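Local structure of sigma regulatory family protein-PP2C phosphatase (Chlamydia trachomatis serovar L2, 6MAB) at residues S12-L17 and E241-I246; A54-A59 and R87-S92; S124-V129 and S150-L155; N176-Q181 and L189-K194. The protein probably acts as a membrane-bound sigma-regulatory phosphatase, and this chain is its periplasmic sensor domain, thought to bind intermediates of the TCA cycle. One frame throughout, in Å; residues are numbered along the deposited sequence.

In the fold
The two antiparallel sheets, flanked by the long helix 2-31, are consistent with a double Cache (PAS-like) sensor. Contacts 2 and 3 reach the five-stranded sheet, contacts 1 and 4 the six-stranded one. Along the chain, contacts 2, 3 and 4 follow in series inside the span closed by contact 1, which ties the N-terminal helix to a late strand. The centres of contacts 1 and 2 lie about 48 Å apart, on opposite sides of the chain's centre, so the contacts span both sheets of an elongated domain. Contacts 3 and 4 (centres about 17 Å apart) touch, Ser124 O lying 2.7 Å from Gln181 NE2, so strand 179-182 meets the start of strand 126-135 in the other sheet.

Contact 1 of 4, residues S12-L17 and E241-I246; sequences SITSDL and EMWGYI
Thr14 OG1 is within hydrogen-bonding geometry of two carbonyls of its own helix, Leu10 O and Ser11 O, which must share its single proton, while the other branch of Thr14 reaches Trp243. The first torsion separates the two roles: OG1 sits between the backbone N and the carbonyl carbon (chi1 56°), the crowded position, and CG2 stands anti to the carbonyl carbon and is carried to the indole. Thr14 CG2 arrives in the ring plane, at the edge of the six-membered ring, 3.7 Å from Trp243 CE3. Its separation from Trp243 CZ3 is 3.8 Å, so the methyl meets the CE3-CZ3 side of that edge rather than a ring face. One turn further on, Leu17 packs against the backbone of the strand, with Leu17 CD1 3.9 Å from Trp243 O. The same methyl, Leu17 CD1, lies 4.0 Å from Gly244 CA. Leu17 CB meets Tyr245 CB at 4.2 Å, and the phenol ring leads off from there toward Phe232.

The helical segment 12-17 crosses the strand segment 241-246 at -59°, with 8.3 Å between the short axes. Helix 2-31 is thus laid over the six-stranded sheet, an arrangement consistent with the long N-terminal helix of a Cache-like sensor. Helix 262-267 joins the packing, with Ile265 on Leu17 and Phe266 edge-to-face with Trp243. With the Thr14 hydroxyl satisfied within its helix, what faces the strand is its methyl and the Leu17 side chain, so the meeting rests on van der Waals contact.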
# COMPACT_ATOMS: atom_id res chain seq x y z
N SER A 12 -14.45 9.12 24.47
CA SER A 12 -13.55 10.24 24.69
C SER A 12 -12.09 9.80 24.73
O SER A 12 -11.23 10.46 24.14
CB SER A 12 -13.92 10.98 25.98
OG SER A 12 -15.20 11.54 25.83
N ILE A 13 -11.79 8.71 25.42
CA ILE A 13 -10.38 8.36 25.57
C ILE A 13 -9.81 7.65 24.35
O ILE A 13 -8.58 7.55 24.24
CB ILE A 13 -10.12 7.50 26.83
CG1 ILE A 13 -10.80 6.13 26.70
CG2 ILE A 13 -10.57 8.27 28.09
CD1 ILE A 13 -10.57 5.21 27.92
N THR A 14 -10.65 7.22 23.41
CA THR A 14 -10.21 6.61 22.17
C THR A 14 -10.29 7.54 20.97
O THR A 14 -9.84 7.18 19.88
CB THR A 14 -11.03 5.35 21.88
OG1 THR A 14 -12.42 5.67 21.84
CG2 THR A 14 -10.76 4.28 22.97
N SER A 15 -10.85 8.73 21.15
CA SER A 15 -11.09 9.63 20.03
C SER A 15 -9.81 9.93 19.27
O SER A 15 -9.80 10.04 18.04
CB SER A 15 -11.73 10.92 20.57
OG SER A 15 -11.85 11.89 19.56
N ASP A 16 -8.71 10.05 20.00
CA ASP A 16 -7.46 10.49 19.39
C ASP A 16 -6.86 9.42 18.49
O ASP A 16 -6.17 9.76 17.52
CB ASP A 16 -6.50 10.90 20.50
CG ASP A 16 -5.17 11.38 19.98
OD1 ASP A 16 -5.14 12.45 19.34
OD2 ASP A 16 -4.17 10.68 20.22
N LEU A 17 -7.10 8.14 18.79
CA LEU A 17 -6.70 7.07 17.87
C LEU A 17 -7.37 7.24 16.52
O LEU A 17 -6.72 7.17 15.47
CB LEU A 17 -7.05 5.69 18.44
CG LEU A 17 -6.26 5.07 19.57
CD1 LEU A 17 -6.98 3.84 20.11
CD2 LEU A 17 -4.87 4.70 19.10
N GLU A 241 -0.71 -4.91 26.62
CA GLU A 241 -2.03 -4.74 26.01
C GLU A 241 -2.14 -3.41 25.26
O GLU A 241 -1.80 -2.35 25.81
CB GLU A 241 -3.12 -4.82 27.08
N MET A 242 -2.63 -3.48 24.02
CA MET A 242 -2.81 -2.35 23.12
C MET A 242 -4.29 -2.21 22.78
O MET A 242 -5.02 -3.19 22.69
CB MET A 242 -2.06 -2.54 21.78
CG MET A 242 -0.63 -3.00 21.91
SD MET A 242 0.35 -1.87 22.89
CE MET A 242 0.63 -0.54 21.83
N TRP A 243 -4.72 -0.97 22.55
CA TRP A 243 -5.99 -0.70 21.91
C TRP A 243 -5.70 -0.00 20.58
O TRP A 243 -4.70 0.71 20.47
CB TRP A 243 -6.88 0.18 22.78
CG TRP A 243 -7.69 -0.56 23.83
CD1 TRP A 243 -7.47 -1.82 24.31
CD2 TRP A 243 -8.85 -0.07 24.51
NE1 TRP A 243 -8.43 -2.14 25.25
CE2 TRP A 243 -9.28 -1.08 25.39
CE3 TRP A 243 -9.56 1.13 24.45
CZ2 TRP A 243 -10.40 -0.93 26.20
CZ3 TRP A 243 -10.66 1.28 25.26
CH2 TRP A 243 -11.07 0.26 26.13
N GLY A 244 -6.57 -0.20 19.59
CA GLY A 244 -6.34 0.37 18.28
C GLY A 244 -7.62 0.68 17.54
O GLY A 244 -8.71 0.38 18.00
N TYR A 245 -7.45 1.34 16.38
CA TYR A 245 -8.54 1.72 15.49
C TYR A 245 -8.13 1.39 14.06
O TYR A 245 -7.02 1.71 13.66
CB TYR A 245 -8.85 3.23 15.59
CG TYR A 245 -9.96 3.68 14.69
CD1 TYR A 245 -11.28 3.54 15.07
CD2 TYR A 245 -9.70 4.26 13.45
CE1 TYR A 245 -12.31 3.96 14.25
CE2 TYR A 245 -10.72 4.68 12.62
CZ TYR A 245 -12.02 4.51 13.03
OH TYR A 245 -13.04 4.92 12.21
N ILE A 246 -9.02 0.78 13.29
CA ILE A 246 -8.72 0.42 11.90
C ILE A 246 -9.55 1.28 10.97
O ILE A 246 -10.79 1.25 11.01
CB ILE A 246 -8.99 -1.07 11.61
CG1 ILE A 246 -8.09 -1.94 12.47
CG2 ILE A 246 -8.73 -1.37 10.15
CD1 ILE A 246 -8.50 -3.41 12.45

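Contact 2 of 4, residues A54-A59 and R87-S92; sequences AEPDLA and RVVASS
A classic beta bulge, in which Val89 and Ala90 both face Leu77, receives the Pro56-Asp57 turn that leads into helix 58-68. Asp57 N donates to Val89 O over 2.8 Å with an N-H...O angle of 158°, and Pro56 CA adds a CH...O contact to the same Val89 O at 3.3 Å. That carbonyl therefore meets two successive residues of the turn.

A second point of contact lies at Arg87, whose chain runs extended to its guanidinium. Pro56 CG covers the centre of one face, 3.9 Å above the plane. Glu55, bent back at its second torsion (chi2 -72°), brings OE1 to the guanidinium's edge, 3.6 Å from Arg87 NH1. The carboxylate and guanidinium planes stand 86° apart, so this long salt bridge is not the flat two-pronged kind. Arg87 NE bonds to Gly98 O, which would fix the group's rotation under the proline.

Asp57 is the N-cap of helix 58-68, its OD1 accepting from Leu60 N. Ser61 OG of that helix bonds to both Asp57 O and Ser91 N, and Ala90 packs on Leu60 and Met64, so the helix start lies against strand 86-91 at the margin of the five-stranded sheet.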
# COMPACT_ATOMS: atom_id res chain seq x y z
N ALA A 54 6.08 -1.93 -29.88
CA ALA A 54 5.62 -3.30 -30.05
C ALA A 54 6.64 -4.31 -29.56
O ALA A 54 6.27 -5.46 -29.27
CB ALA A 54 5.29 -3.58 -31.52
N GLU A 55 7.90 -3.92 -29.47
CA GLU A 55 8.97 -4.78 -29.01
C GLU A 55 9.81 -4.02 -28.00
O GLU A 55 9.90 -2.79 -28.06
CB GLU A 55 9.87 -5.25 -30.16
CG GLU A 55 9.14 -5.94 -31.31
CD GLU A 55 8.64 -7.34 -30.96
OE1 GLU A 55 8.97 -7.85 -29.87
OE2 GLU A 55 7.91 -7.92 -31.79
N PRO A 56 10.42 -4.72 -27.05
CA PRO A 56 11.27 -4.04 -26.06
C PRO A 56 12.24 -3.08 -26.73
O PRO A 56 12.93 -3.43 -27.68
CB PRO A 56 11.98 -5.19 -25.35
CG PRO A 56 11.05 -6.33 -25.48
CD PRO A 56 10.41 -6.18 -26.84
N ASP A 57 12.29 -1.87 -26.20
CA ASP A 57 13.03 -0.75 -26.76
C ASP A 57 14.14 -0.39 -25.78
O ASP A 57 13.89 0.29 -24.77
CB ASP A 57 12.10 0.43 -27.01
CG ASP A 57 12.79 1.59 -27.75
OD1 ASP A 57 14.03 1.69 -27.74
OD2 ASP A 57 12.05 2.43 -28.30
N LEU A 58 15.36 -0.83 -26.08
CA LEU A 58 16.49 -0.55 -25.20
C LEU A 58 16.81 0.94 -25.18
O LEU A 58 17.04 1.52 -24.11
CB LEU A 58 17.71 -1.35 -25.64
CG LEU A 58 18.96 -1.16 -24.78
CD1 LEU A 58 18.66 -1.50 -23.32
CD2 LEU A 58 20.11 -2.01 -25.29
N ALA A 59 16.82 1.58 -26.35
CA ALA A 59 17.13 3.01 -26.42
C ALA A 59 16.19 3.81 -25.55
O ALA A 59 16.61 4.69 -24.79
CB ALA A 59 17.05 3.49 -27.87
N ARG A 87 3.69 -7.37 -21.26
CA ARG A 87 5.13 -7.51 -21.41
C ARG A 87 5.81 -6.15 -21.29
O ARG A 87 5.34 -5.17 -21.88
CB ARG A 87 5.48 -8.14 -22.74
CG ARG A 87 6.93 -8.53 -22.88
CD ARG A 87 7.21 -9.07 -24.27
NE ARG A 87 8.52 -9.69 -24.35
CZ ARG A 87 9.23 -9.82 -25.46
NH1 ARG A 87 8.76 -9.35 -26.61
NH2 ARG A 87 10.41 -10.42 -25.42
N VAL A 88 6.91 -6.08 -20.53
CA VAL A 88 7.64 -4.83 -20.38
C VAL A 88 8.36 -4.52 -21.68
O VAL A 88 9.22 -5.28 -22.13
CB VAL A 88 8.64 -4.89 -19.22
CG1 VAL A 88 9.40 -3.59 -19.13
CG2 VAL A 88 7.95 -5.18 -17.88
N VAL A 89 8.02 -3.38 -22.29
CA VAL A 89 8.68 -2.97 -23.53
C VAL A 89 9.56 -1.74 -23.36
O VAL A 89 10.29 -1.40 -24.30
CB VAL A 89 7.66 -2.75 -24.67
CG1 VAL A 89 6.95 -4.06 -25.00
CG2 VAL A 89 6.65 -1.68 -24.31
N ALA A 90 9.53 -1.08 -22.21
CA ALA A 90 10.50 -0.06 -21.87
C ALA A 90 10.49 0.12 -20.36
O ALA A 90 9.42 0.07 -19.74
CB ALA A 90 10.19 1.27 -22.57
N SER A 91 11.67 0.29 -19.76
CA SER A 91 11.78 0.47 -18.32
C SER A 91 13.02 1.27 -17.95
O SER A 91 14.08 1.14 -18.57
CB SER A 91 11.83 -0.87 -17.60
OG SER A 91 11.77 -0.67 -16.19
N SER A 92 12.88 2.10 -16.91
CA SER A 92 14.04 2.69 -16.26
C SER A 92 14.91 1.65 -15.58
O SER A 92 16.06 1.94 -15.25
CB SER A 92 13.60 3.73 -15.22
OG SER A 92 12.90 3.11 -14.16

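Contact 3 of 4, residues S124-V129 and S150-L155; sequences SQVLAV and SDTNYL
Gln125 and Asp151 meet with amide and carboxylate planes 77° apart. Gln125 is extended through its first two torsions, which carries NE2 across to Asp151 OD2 at 2.9 Å. The N-H points almost straight at its acceptor (174°), and OD2 lies in the amide plane, yet the donor comes from well above the carboxylate plane. The other oxygen, Asp151 OD1, accepts from Asn153 N in an Asx turn and from a water that in turn accepts from Val126 N.

Thr152 turns both its branches to the opposite strand. A first torsion of 67° swings its hydroxyl in over its own main chain, and from there OG1 donates to Val126 O over 2.9 Å from above the carbonyl plane. Thr152 N reaches that same Val126 O at 3.1 Å, nearly along the C=O axis, so two donors of one residue grip a single acceptor from different directions. The methyl, Thr152 CG2, rests 3.7 Å from Ala128 CB.

Regular antiparallel pairing continues beyond it: Ala128 and Ser150 form a hydrogen-bonded pair, with Ala128 N to Ser150 O at 2.8 Å. Leu127 and Asp151 are the adjoining non-hydrogen-bonded pair, and Leu127 CD2 lies 3.9 Å from Asp151 CA.

The contact thus marks where the hairpin of strands 126-135 and 142-151 gives way to helix 153-160. Thr152 occupies the N-cap position, but its hydroxyl is spent on Val126 O; Asp151 instead meets the first helical N-H, and its negative charge would probably be eased by the three donors around it.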
# COMPACT_ATOMS: atom_id res chain seq x y z
N SER A 124 12.87 -3.93 4.68
CA SER A 124 11.57 -3.48 5.15
C SER A 124 11.06 -2.43 4.17
O SER A 124 10.62 -1.35 4.59
CB SER A 124 11.67 -2.91 6.56
OG SER A 124 12.33 -3.83 7.43
N GLN A 125 11.15 -2.71 2.88
CA GLN A 125 10.78 -1.73 1.86
C GLN A 125 9.34 -1.94 1.42
O GLN A 125 8.96 -3.03 0.96
CB GLN A 125 11.73 -1.81 0.66
CG GLN A 125 11.39 -0.82 -0.46
CD GLN A 125 12.33 -0.89 -1.64
OE1 GLN A 125 12.46 -1.92 -2.29
NE2 GLN A 125 13.01 0.22 -1.92
N VAL A 126 8.54 -0.90 1.56
CA VAL A 126 7.17 -0.87 1.06
C VAL A 126 7.11 0.11 -0.09
O VAL A 126 7.63 1.23 -0.01
CB VAL A 126 6.19 -0.48 2.18
CG1 VAL A 126 4.80 -0.26 1.65
CG2 VAL A 126 6.17 -1.58 3.22
N LEU A 127 6.46 -0.31 -1.17
CA LEU A 127 6.42 0.43 -2.42
C LEU A 127 5.01 0.89 -2.73
O LEU A 127 4.04 0.17 -2.50
CB LEU A 127 6.90 -0.44 -3.56
CG LEU A 127 8.31 -0.99 -3.45
CD1 LEU A 127 8.58 -2.05 -4.52
CD2 LEU A 127 9.30 0.15 -3.54
N ALA A 128 4.92 2.11 -3.25
CA ALA A 128 3.70 2.56 -3.90
C ALA A 128 3.70 2.02 -5.31
O ALA A 128 4.59 2.35 -6.10
CB ALA A 128 3.67 4.08 -3.91
N VAL A 129 2.72 1.20 -5.61
CA VAL A 129 2.56 0.57 -6.92
C VAL A 129 1.44 1.31 -7.62
O VAL A 129 0.28 1.21 -7.21
CB VAL A 129 2.23 -0.92 -6.78
CG1 VAL A 129 2.12 -1.57 -8.15
CG2 VAL A 129 3.28 -1.63 -5.91
N SER A 150 7.56 3.28 -6.32
CA SER A 150 8.17 4.35 -5.55
C SER A 150 8.36 3.91 -4.09
O SER A 150 7.42 3.41 -3.46
CB SER A 150 7.27 5.63 -5.65
OG SER A 150 7.58 6.59 -4.67
N ASP A 151 9.58 4.09 -3.56
CA ASP A 151 9.80 3.77 -2.15
C ASP A 151 8.99 4.74 -1.29
O ASP A 151 9.11 5.96 -1.45
CB ASP A 151 11.28 3.87 -1.82
CG ASP A 151 11.64 3.19 -0.51
OD1 ASP A 151 10.81 3.17 0.41
OD2 ASP A 151 12.78 2.68 -0.41
N THR A 152 8.16 4.21 -0.40
CA THR A 152 7.33 5.04 0.45
C THR A 152 7.98 5.44 1.77
O THR A 152 7.31 6.04 2.61
CB THR A 152 6.01 4.35 0.76
OG1 THR A 152 6.24 3.19 1.56
CG2 THR A 152 5.30 3.97 -0.54
N ASN A 153 9.27 5.17 1.97
CA ASN A 153 9.89 5.53 3.24
C ASN A 153 9.75 7.03 3.53
O ASN A 153 9.56 7.41 4.69
CB ASN A 153 11.35 5.08 3.31
CG ASN A 153 12.23 5.55 2.15
OD1 ASN A 153 11.83 6.31 1.28
ND2 ASN A 153 13.47 5.07 2.17
N TYR A 154 9.82 7.88 2.50
CA TYR A 154 9.72 9.32 2.73
C TYR A 154 8.35 9.73 3.29
O TYR A 154 8.23 10.81 3.89
CB TYR A 154 10.01 10.08 1.42
CG TYR A 154 8.87 10.02 0.42
CD1 TYR A 154 8.65 8.90 -0.36
CD2 TYR A 154 8.02 11.11 0.27
CE1 TYR A 154 7.60 8.87 -1.28
CE2 TYR A 154 6.99 11.10 -0.64
CZ TYR A 154 6.78 9.98 -1.42
OH TYR A 154 5.73 9.95 -2.32
N LEU A 155 7.34 8.88 3.13
CA LEU A 155 6.03 9.08 3.76
C LEU A 155 5.88 8.30 5.04
O LEU A 155 5.54 8.86 6.08
CB LEU A 155 4.93 8.64 2.81
CG LEU A 155 4.71 9.49 1.58
CD1 LEU A 155 3.93 8.67 0.57
CD2 LEU A 155 3.95 10.77 1.99
O HOH W 1 9.97 1.45 2.52

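Contact 4 of 4, residues N176-Q181 and L189-K194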
# COMPACT_ATOMS: atom_id res chain seq x y z
N ASN A 176 -6.16 -8.09 2.95
CA ASN A 176 -6.48 -9.37 3.57
C ASN A 176 -5.87 -9.51 4.96
O ASN A 176 -5.88 -10.61 5.52
CB ASN A 176 -6.01 -10.57 2.73
CG ASN A 176 -6.51 -10.57 1.30
OD1 ASN A 176 -5.77 -10.90 0.37
ND2 ASN A 176 -7.79 -10.28 1.13
N GLY A 177 -5.33 -8.44 5.53
CA GLY A 177 -4.98 -8.42 6.93
C GLY A 177 -3.53 -8.69 7.29
O GLY A 177 -3.27 -9.10 8.43
N ILE A 178 -2.58 -8.47 6.38
CA ILE A 178 -1.16 -8.59 6.69
C ILE A 178 -0.60 -7.18 6.91
O ILE A 178 -0.77 -6.30 6.06
CB ILE A 178 -0.40 -9.31 5.57
CG1 ILE A 178 -0.91 -10.76 5.38
CG2 ILE A 178 1.09 -9.34 5.88
CD1 ILE A 178 -0.82 -11.63 6.65
N ILE A 179 0.10 -6.98 8.02
CA ILE A 179 0.76 -5.70 8.25
C ILE A 179 1.94 -5.55 7.29
O ILE A 179 2.82 -6.40 7.22
CB ILE A 179 1.19 -5.56 9.71
CG1 ILE A 179 -0.06 -5.50 10.61
CG2 ILE A 179 2.07 -4.33 9.90
CD1 ILE A 179 0.22 -5.54 12.10
N LEU A 180 1.94 -4.46 6.51
CA LEU A 180 3.06 -4.21 5.61
C LEU A 180 4.23 -3.56 6.35
O LEU A 180 5.40 -3.86 6.08
CB LEU A 180 2.61 -3.33 4.45
CG LEU A 180 1.46 -3.85 3.59
CD1 LEU A 180 1.21 -2.87 2.43
CD2 LEU A 180 1.70 -5.24 3.07
N GLN A 181 3.92 -2.64 7.27
CA GLN A 181 4.94 -1.91 8.01
C GLN A 181 4.28 -1.25 9.20
O GLN A 181 3.15 -0.74 9.08
CB GLN A 181 5.63 -0.88 7.11
CG GLN A 181 6.86 -0.28 7.71
CD GLN A 181 7.70 0.39 6.66
OE1 GLN A 181 7.61 1.59 6.46
NE2 GLN A 181 8.54 -0.40 5.98
N LEU A 189 4.80 -7.76 8.43
CA LEU A 189 4.39 -9.00 7.74
C LEU A 189 3.86 -10.04 8.72
O LEU A 189 4.18 -11.22 8.65
CB LEU A 189 5.52 -9.56 6.89
CG LEU A 189 5.99 -8.64 5.74
CD1 LEU A 189 7.15 -9.27 4.96
CD2 LEU A 189 4.84 -8.32 4.79
N VAL A 190 3.00 -9.59 9.62
CA VAL A 190 2.26 -10.40 10.57
C VAL A 190 0.78 -10.21 10.29
O VAL A 190 0.35 -9.12 9.89
CB VAL A 190 2.61 -10.01 12.03
CG1 VAL A 190 1.73 -10.70 13.03
CG2 VAL A 190 4.11 -10.32 12.29
N SER A 191 0.01 -11.26 10.50
CA SER A 191 -1.43 -11.22 10.32
C SER A 191 -2.16 -10.62 11.53
O SER A 191 -1.86 -10.94 12.68
CB SER A 191 -1.97 -12.63 10.08
OG SER A 191 -3.38 -12.60 10.00
N ILE A 192 -3.15 -9.77 11.25
CA ILE A 192 -4.00 -9.26 12.32
C ILE A 192 -5.11 -10.20 12.75
O ILE A 192 -5.83 -9.87 13.70
CB ILE A 192 -4.68 -7.94 11.92
CG1 ILE A 192 -5.65 -8.18 10.75
CG2 ILE A 192 -3.62 -6.90 11.56
CD1 ILE A 192 -6.58 -7.00 10.48
N HIS A 193 -5.31 -11.32 12.08
CA HIS A 193 -6.42 -12.21 12.38
C HIS A 193 -6.00 -13.28 13.39
O HIS A 193 -4.86 -13.27 13.89
CB HIS A 193 -6.95 -12.83 11.09
CG HIS A 193 -7.47 -11.80 10.13
ND1 HIS A 193 -8.47 -10.91 10.47
CD2 HIS A 193 -7.11 -11.49 8.87
CE1 HIS A 193 -8.70 -10.10 9.45
NE2 HIS A 193 -7.89 -10.43 8.47
N LYS A 194 -6.90 -14.22 13.69
CA LYS A 194 -6.57 -15.30 14.62
C LYS A 194 -5.59 -16.27 13.99
O LYS A 194 -4.81 -16.90 14.71
CB LYS A 194 -7.84 -16.04 15.04
CG LYS A 194 -7.64 -17.16 16.07
CD LYS A 194 -8.97 -17.77 16.47
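Leu189 N and Ile179 O make the shortest bond between the segments, 2.7 Å, though its N-H is noticeably bent from the acceptor (137°). The next is much straighter: Ile179 N donates to Val190 O at 2.9 Å and 176°. Further along, Ile192 N donates to Gly177 O, also at 2.9 Å. Ile192 CG1, folded back over its own backbone, approaches that Gly177 O to 3.4 Å.

Isoleucine side chains pack around these three backbone bonds. Ile179 CG1 crosses obliquely to Ile192 CG2 at 3.9 Å. Ile178 uses two separate branches: CG2 lies 4.0 Å from Leu189 CD2, and CD1 bears on Ser191 CB at 3.8 Å. His193 comes in at the far end, where Asn176 O lies in its ring plane, at the edge, and its own neighbour Ile192 covers one ring face with CG1. Gly177 has a positive phi (98°), where a side chain would be jammed against the preceding carbonyl O and would run into the His193 ring.

Strand 179-182 is one edge strand of the six-stranded antiparallel sheet, consistent with the sheet of a Cache-like domain. The segment 189-194 runs beside its beginning as a loop, with a single backbone bridge between Ile178 and Ser191. Behind the isoleucines stands strand 169-174, where Leu173 touches both Ile179 and Ile192.

Ser191 shapes the loop through an ST turn, OG accepting from His193 N. The same OG is hydrogen-bonded to Thr195 O and to Gln200 NE2, and Gln200 NE2 also bonds to Asn176 O.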